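Local atomic coordinates of leucine rich repeat and phosphatase domain containing protein (Entamoeba histolytica, PDB entry 3EMU), a protein that has the fold of a dual specificity phosphatase and is classed as a phosphate-ester hydrolase, though its activity is uncertain. Residues N27-Y30 with I31-N34; A107-M110 with Y111-L115; D132-S135 with G136-L139. All coordinates share one frame; numbering follows the deposited sequence. Where two conformers were deposited one is given.

Interaction 1: N27-Y30 with I31-N34; sequences NVDY and IHNN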
loop_
_atom_site.group_PDB
_atom_site.type_symbol
_atom_site.label_atom_id
_atom_site.label_comp_id
_atom_site.label_asym_id
_atom_site.label_seq_id
_atom_site.Cartn_x
_atom_site.Cartn_y
_atom_site.Cartn_z
ATOM N N ASN A 27 8.007 15.191 -1.549
ATOM C CA ASN A 27 9.272 15.192 -0.865
ATOM C C ASN A 27 10.352 14.485 -1.716
ATOM O O ASN A 27 10.719 13.332 -1.465
ATOM C CB ASN A 27 9.112 14.597 0.533
ATOM C CG ASN A 27 10.318 14.841 1.392
ATOM O OD1 ASN A 27 11.399 15.121 0.871
ATOM N ND2 ASN A 27 10.160 14.749 2.698
ATOM N N VAL A 28 10.867 15.204 -2.719
ATOM C CA VAL A 28 11.760 14.651 -3.725
ATOM C C VAL A 28 13.109 14.194 -3.194
ATOM O O VAL A 28 13.712 13.265 -3.740
ATOM C CB VAL A 28 11.966 15.628 -4.904
ATOM C CG1 VAL A 28 10.719 15.659 -5.754
ATOM C CG2 VAL A 28 12.297 17.039 -4.375
ATOM N N ASP A 29 13.575 14.830 -2.128
ATOM C CA ASP A 29 14.797 14.388 -1.514
ATOM C C ASP A 29 14.592 13.053 -0.761
ATOM O O ASP A 29 15.467 12.208 -0.758
ATOM C CB ASP A 29 15.347 15.449 -0.570
ATOM C CG ASP A 29 16.836 15.299 -0.339
ATOM O OD1 ASP A 29 17.564 15.040 -1.334
ATOM O OD2 ASP A 29 17.278 15.432 0.829
ATOM N N TYR A 30 13.467 12.912 -0.070
ATOM C CA TYR A 30 13.119 11.649 0.548
ATOM C C TYR A 30 13.102 10.516 -0.486
ATOM O O TYR A 30 13.613 9.441 -0.241
ATOM C CB TYR A 30 11.742 11.732 1.220
ATOM C CG TYR A 30 11.301 10.444 1.905
ATOM C CD1 TYR A 30 11.421 10.289 3.276
ATOM C CD2 TYR A 30 10.788 9.398 1.163
ATOM C CE1 TYR A 30 11.025 9.120 3.892
ATOM C CE2 TYR A 30 10.390 8.220 1.764
ATOM C CZ TYR A 30 10.510 8.078 3.116
ATOM O OH TYR A 30 10.082 6.913 3.699
ATOM N N ILE A 31 12.481 10.783 -1.628
ATOM C CA ILE A 31 12.424 9.856 -2.714
ATOM C C ILE A 31 13.847 9.507 -3.180
ATOM O O ILE A 31 14.221 8.332 -3.279
ATOM C CB ILE A 31 11.560 10.480 -3.843
ATOM C CG1 ILE A 31 10.084 10.460 -3.424
ATOM C CG2 ILE A 31 11.764 9.794 -5.188
ATOM C CD1 ILE A 31 9.140 11.035 -4.481
ATOM N N HIS A 32 14.659 10.528 -3.442
ATOM C CA HIS A 32 16.041 10.350 -3.916
ATOM C C HIS A 32 16.883 9.554 -2.925
ATOM O O HIS A 32 17.586 8.642 -3.286
ATOM C CB HIS A 32 16.717 11.716 -4.196
ATOM C CG HIS A 32 18.172 11.615 -4.564
ATOM N ND1 HIS A 32 19.185 11.705 -3.632
ATOM C CD2 HIS A 32 18.780 11.413 -5.758
ATOM C CE1 HIS A 32 20.354 11.560 -4.236
ATOM N NE2 HIS A 32 20.137 11.384 -5.528
ATOM N N ASN A 33 16.811 9.927 -1.660
ATOM C CA ASN A 33 17.646 9.261 -0.656
ATOM C C ASN A 33 17.226 7.817 -0.292
ATOM O O ASN A 33 17.994 7.084 0.308
ATOM C CB ASN A 33 17.753 10.111 0.633
ATOM C CG ASN A 33 18.538 11.437 0.434
ATOM O OD1 ASN A 33 19.098 11.723 -0.647
ATOM N ND2 ASN A 33 18.570 12.255 1.496
ATOM N N ASN A 34 15.993 7.434 -0.583
ATOM C CA ASN A 34 15.510 6.094 -0.287
ATOM C C ASN A 34 15.407 5.265 -1.554
ATOM O O ASN A 34 14.746 4.242 -1.559
ATOM C CB ASN A 34 14.140 6.170 0.366
ATOM C CG ASN A 34 14.218 6.624 1.782
ATOM O OD1 ASN A 34 14.524 5.824 2.665
ATOM N ND2 ASN A 34 13.946 7.910 2.031
HETATM O O HOH W 1 19.358 15.235 2.353
#

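Interaction 2: A107-M110 with Y111-L115; sequences AFLM and YYQRL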
loop_
_atom_site.group_PDB
_atom_site.type_symbol
_atom_site.label_atom_id
_atom_site.label_comp_id
_atom_site.label_asym_id
_atom_site.label_seq_id
_atom_site.Cartn_x
_atom_site.Cartn_y
_atom_site.Cartn_z
ATOM N N ALA A 107 -2.950 -5.541 2.387
ATOM C CA ALA A 107 -3.104 -6.645 1.458
ATOM C C ALA A 107 -1.739 -7.246 1.078
ATOM O O ALA A 107 -1.542 -8.490 1.100
ATOM C CB ALA A 107 -3.851 -6.202 0.228
ATOM N N PHE A 108 -0.791 -6.365 0.739
ATOM C CA PHE A 108 0.543 -6.787 0.408
ATOM C C PHE A 108 1.247 -7.621 1.498
ATOM O O PHE A 108 1.836 -8.663 1.203
ATOM C CB PHE A 108 1.427 -5.607 0.015
ATOM C CG PHE A 108 2.855 -6.001 -0.194
ATOM C CD1 PHE A 108 3.241 -6.713 -1.367
ATOM C CD2 PHE A 108 3.814 -5.737 0.782
ATOM C CE1 PHE A 108 4.554 -7.143 -1.563
ATOM C CE2 PHE A 108 5.128 -6.161 0.591
ATOM C CZ PHE A 108 5.495 -6.875 -0.585
ATOM N N LEU A 109 1.240 -7.150 2.739
ATOM C CA LEU A 109 1.889 -7.854 3.841
ATOM C C LEU A 109 1.141 -9.144 4.227
ATOM O O LEU A 109 1.770 -10.117 4.649
ATOM C CB LEU A 109 1.935 -6.956 5.063
ATOM C CG LEU A 109 2.739 -5.643 5.060
ATOM C CD1 LEU A 109 2.430 -4.880 6.384
ATOM C CD2 LEU A 109 4.239 -5.869 4.926
ATOM N N MET A 110 -0.189 -9.133 4.140
ATOM C CA MET A 110 -0.934 -10.356 4.290
ATOM C C MET A 110 -0.254 -11.451 3.413
ATOM O O MET A 110 0.090 -12.530 3.902
ATOM C CB MET A 110 -2.422 -10.159 3.929
ATOM C CG MET A 110 -3.239 -9.279 4.958
ATOM S SD MET A 110 -4.851 -8.738 4.434
ATOM C CE MET A 110 -5.754 -10.269 4.221
ATOM N N TYR A 111 0.010 -11.132 2.145
ATOM C CA TYR A 111 0.523 -12.086 1.176
ATOM C C TYR A 111 2.012 -12.356 1.405
ATOM O O TYR A 111 2.461 -13.513 1.467
ATOM C CB TYR A 111 0.326 -11.486 -0.217
ATOM C CG TYR A 111 0.870 -12.280 -1.370
ATOM C CD1 TYR A 111 0.197 -13.414 -1.847
ATOM C CD2 TYR A 111 2.051 -11.897 -2.006
ATOM C CE1 TYR A 111 0.693 -14.150 -2.905
ATOM C CE2 TYR A 111 2.575 -12.634 -3.098
ATOM C CZ TYR A 111 1.885 -13.770 -3.528
ATOM O OH TYR A 111 2.350 -14.494 -4.605
ATOM N N TYR A 112 2.770 -11.264 1.539
ATOM C CA TYR A 112 4.213 -11.301 1.561
ATOM C C TYR A 112 4.822 -11.800 2.873
ATOM O O TYR A 112 5.983 -12.234 2.890
ATOM C CB TYR A 112 4.739 -9.905 1.322
ATOM C CG TYR A 112 6.176 -9.825 0.916
ATOM C CD1 TYR A 112 6.548 -10.110 -0.395
ATOM C CD2 TYR A 112 7.155 -9.407 1.816
ATOM C CE1 TYR A 112 7.832 -10.011 -0.796
ATOM C CE2 TYR A 112 8.475 -9.313 1.427
ATOM C CZ TYR A 112 8.797 -9.611 0.097
ATOM O OH TYR A 112 10.100 -9.522 -0.368
ATOM N N GLN A 113 4.082 -11.721 3.970
ATOM C CA GLN A 113 4.626 -12.160 5.242
ATOM C C GLN A 113 3.648 -13.084 5.905
ATOM O O GLN A 113 3.765 -13.309 7.076
ATOM C CB GLN A 113 4.906 -10.953 6.150
ATOM C CG GLN A 113 5.941 -10.050 5.549
ATOM C CD GLN A 113 6.360 -8.943 6.477
ATOM O OE1 GLN A 113 5.564 -8.474 7.305
ATOM N NE2 GLN A 113 7.612 -8.503 6.351
ATOM N N ARG A 114 2.678 -13.600 5.147
ATOM C CA ARG A 114 1.612 -14.469 5.682
ATOM C C ARG A 114 1.073 -13.963 7.010
ATOM O O ARG A 114 1.220 -14.627 8.070
ATOM C CB ARG A 114 2.031 -15.969 5.825
ATOM C CG ARG A 114 3.385 -16.233 6.478
ATOM C CD ARG A 114 3.748 -17.749 6.344
ATOM N NE ARG A 114 2.675 -18.641 6.808
ATOM C CZ ARG A 114 2.721 -19.325 7.958
ATOM N NH1 ARG A 114 3.791 -19.245 8.753
ATOM N NH2 ARG A 114 1.701 -20.098 8.320
ATOM N N LEU A 115 0.427 -12.801 6.958
ATOM C CA LEU A 115 -0.217 -12.290 8.137
ATOM C C LEU A 115 -1.707 -12.395 7.936
ATOM O O LEU A 115 -2.237 -12.284 6.814
ATOM C CB LEU A 115 0.219 -10.837 8.419
ATOM C CG LEU A 115 1.726 -10.639 8.569
ATOM C CD1 LEU A 115 2.058 -9.178 8.833
ATOM C CD2 LEU A 115 2.286 -11.517 9.717
#

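Interaction 3: D132-S135 with G136-L139; sequences DIES and GFIL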
loop_
_atom_site.group_PDB
_atom_site.type_symbol
_atom_site.label_atom_id
_atom_site.label_comp_id
_atom_site.label_asym_id
_atom_site.label_seq_id
_atom_site.Cartn_x
_atom_site.Cartn_y
_atom_site.Cartn_z
ATOM N N ASP A 132 -6.698 5.177 8.937
ATOM C CA ASP A 132 -8.136 5.298 9.157
ATOM C C ASP A 132 -8.901 4.795 7.960
ATOM O O ASP A 132 -9.304 5.555 7.065
ATOM C CB ASP A 132 -8.515 6.749 9.519
ATOM C CG ASP A 132 -9.998 6.901 9.877
ATOM O OD1 ASP A 132 -10.703 5.880 10.129
ATOM O OD2 ASP A 132 -10.461 8.056 9.866
ATOM N N ILE A 133 -9.091 3.484 7.938
ATOM C CA ILE A 133 -9.551 2.847 6.709
ATOM C C ILE A 133 -11.040 2.713 6.800
ATOM O O ILE A 133 -11.515 2.201 7.784
ATOM C CB ILE A 133 -8.861 1.433 6.488
ATOM C CG1 ILE A 133 -7.348 1.623 6.407
ATOM C CG2 ILE A 133 -9.440 0.725 5.222
ATOM C CD1 ILE A 133 -6.494 0.338 6.490
ATOM N N GLU A 134 -11.772 3.148 5.784
ATOM C CA GLU A 134 -13.226 2.933 5.746
ATOM C C GLU A 134 -13.646 1.451 5.836
ATOM O O GLU A 134 -13.010 0.569 5.261
ATOM C CB GLU A 134 -13.833 3.578 4.491
ATOM C CG GLU A 134 -13.573 5.079 4.372
ATOM C CD GLU A 134 -14.174 5.695 3.094
ATOM O OE1 GLU A 134 -14.231 5.050 2.010
ATOM O OE2 GLU A 134 -14.595 6.875 3.191
ATOM N N SER A 135 -14.742 1.180 6.535
ATOM C CA SER A 135 -15.168 -0.211 6.754
ATOM C C SER A 135 -15.455 -1.058 5.478
ATOM O O SER A 135 -15.211 -2.271 5.499
ATOM C CB SER A 135 -16.362 -0.287 7.709
ATOM O OG SER A 135 -17.471 0.326 7.085
ATOM N N GLY A 136 -15.955 -0.462 4.392
ATOM C CA GLY A 136 -16.040 -1.197 3.134
ATOM C C GLY A 136 -14.687 -1.718 2.617
ATOM O O GLY A 136 -14.597 -2.811 2.021
ATOM N N PHE A 137 -13.618 -0.959 2.842
ATOM C CA PHE A 137 -12.313 -1.444 2.501
ATOM C C PHE A 137 -11.818 -2.574 3.405
ATOM O O PHE A 137 -11.196 -3.510 2.896
ATOM C CB PHE A 137 -11.314 -0.303 2.422
ATOM C CG PHE A 137 -11.511 0.570 1.204
ATOM C CD1 PHE A 137 -11.774 -0.008 -0.050
ATOM C CD2 PHE A 137 -11.446 1.972 1.306
ATOM C CE1 PHE A 137 -11.951 0.774 -1.176
ATOM C CE2 PHE A 137 -11.635 2.784 0.165
ATOM C CZ PHE A 137 -11.865 2.186 -1.072
ATOM N N ILE A 138 -12.090 -2.477 4.722
ATOM C CA ILE A 138 -11.736 -3.510 5.697
ATOM C C ILE A 138 -12.403 -4.845 5.271
ATOM O O ILE A 138 -11.764 -5.919 5.245
ATOM C CB ILE A 138 -12.216 -3.155 7.130
ATOM C CG1 ILE A 138 -11.454 -1.951 7.731
ATOM C CG2 ILE A 138 -12.077 -4.365 8.065
ATOM C CD1 ILE A 138 -9.984 -2.040 7.694
ATOM N N LEU A 139 -13.678 -4.739 4.904
ATOM C CA LEU A 139 -14.450 -5.852 4.430
ATOM C C LEU A 139 -13.817 -6.516 3.189
ATOM O O LEU A 139 -13.697 -7.749 3.132
ATOM C CB LEU A 139 -15.824 -5.331 4.084
ATOM C CG LEU A 139 -17.045 -6.199 4.236
ATOM C CD1 LEU A 139 -17.057 -6.878 5.604
ATOM C CD2 LEU A 139 -18.278 -5.279 4.036
#

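Interaction 1: N27-Y30 with I31-N34
Y30 lays one face of its ring over the side-chain amide of N34, just past the end of the short helix 28-33. A single nitrogen faces the whole ring, while CB and OH of Y30 have other neighbours. CB lies beside the main chain of I31. CG stands anti to the backbone N (chi1 -180°), which carries the ring along the flank where N34 sits. There ND2 of N34 hovers 3.4 Å above the centre of the Y30 ring, the amide tilted 35° from the ring plane. The same N34 ND2 donates to O of Y30 at 2.8 Å, with the acceptor nearly in the amide plane. This bond holds the amide against the ring. It also adds to the weak bond that N34 N gives to Y30 O, so asparagine suits the place where the backbone leaves helical geometry. At the far tip, OH of Y30 is hydrogen-bonded to H18, whose ring meets the tyrosine ring nearly at right angles.

The first turn is closed differently. OD1 of N27 accepts from Y30 N at 3.2 Å, an N-cap for which a short amide is well suited, while N27 ND2 reaches O of L8. On the outer side a water links D29 OD2 (2.6 Å) to N33 ND2 (3.2 Å), as fits polar residues on an exposed face.

Y30 and I31 both rest on I36 of strand 36-42, with Y30 also touching P10, so the helix packs against the sheet as the connection of a beta-alpha-beta crossover from strand 17-21 to 36-42.

Interaction 2: A107-M110 with Y111-L115
The rings of F108 and Y112, one helical turn apart, lie side by side and point the same way in an offset stack, their centroids 4.8 Å apart and their planes 25° from parallel. The close part of the contact is at the root of the tyrosine. CZ of F108 lies 3.4 Å from CG of Y112, toward the rim of that ring, while CB of Y112 makes a CH-pi contact over the F108 face, 3.9 Å from its centroid. Both side chains take CG anti to the backbone N (chi1 174° for F108), which sends the rings along the same flank of the helix. F108 is buried, packed on I80 and I84 of helix 68-85 and on I14, whereas Y112 is largely exposed although it too touches I84. Phenylalanine is thus apt for the inner place and tyrosine for the outer one.

The other contacts are looser. CD2 of L109 comes only within 3.8 Å of OE1 of Q113, whose stronger partner is K123 NZ. L109 CB and L115 CD1 stand 4.4 Å apart, and the chain of R114 extends toward solvent.

Between these sides the helix finishes. Q113 N still donates to L109 O at 2.9 Å, but R114 has a left-handed backbone (phi 42°), and L115 N turns back to O of M110 at 3.1 Å. Of the Schellman pattern only this six-to-one bond and the left-handed residue are met; CA of R114 makes a further contact with the same carbonyl oxygen.

Apolar faces and ring stacking thus supply cohesion on the inner flank, while backbone bonds engage the carbonyls of A107 to M110 and the polar ends of Y112, Q113 and R114 suit the solvent side, where Q113 is also held by K123.

Interaction 3: D132-S135 with G136-L139
CG2 of I133 points into the first turn of helix 135-151, with CB of F137 at 3.5 Å and CD1 of I138 at 3.7 Å. One methyl thus serves two residues of the helix. The isoleucine side chain crosses both partners at about a right angle. In I133 this methyl lies anti to the backbone N (chi1 -60° for the CG1 branch), leaving CG1 to run the other way. The beta-branched shape suits a residue that must face two ways, for I133 also packs on P102 and I106 of helix 100-112.

E134 and F137 lie alongside each other and point the same way. The carboxylate and ring planes are only 23° apart, and E134 OE1 meets CE2 of F137 obliquely at 3.9 Å, a grazing contact and no more. F137 is the buried member of the pair.

This is the start of the last helix of the phosphatase fold, set beside the loop between strand 89-94 and helix 100-112 that by its place in the fold probably corresponds to the phosphate-binding loop. A sulfate about 6 Å from the side chain of F137 probably comes from the crystallisation liquor, though it may mark a pocket.

Main-chain bonds anchor the turn. E134 occupies the N-cap position, and its O takes a bond from I138 N at 3.2 Å, together with a weak one from F137 N; L139 N donates to S135 O at 3.0 Å. At the other end of the residue, E134 N is bound to OD1 of N99, while the amide of G136 donates to OE2 of E64, a carboxylate that would be expected to suit the helix start, although E64 OE1 also lies close to E134 OE1.

All three are local contacts along or at the ends of helices, but their surroundings differ. Interaction 2 lies nearest the core, with four buried residues, and is carried by aromatic and aliphatic packing among helices. Interactions 1 and 3 are surface contacts on opposite sides of the chain's centre, about 30 Å apart between centres. Polar side chains at both helix ends add to the backbone bonds of interaction 1, on a helix packed against the sheet; interaction 3 mixes aliphatic packing with backbone bonds at a helix start. Interactions 2 and 3 are closer, about 7 Å between nearest atoms, and each touches the helix that carries the other: I133 rests on helix 100-112, while A107 and M110 touch helix 135-151.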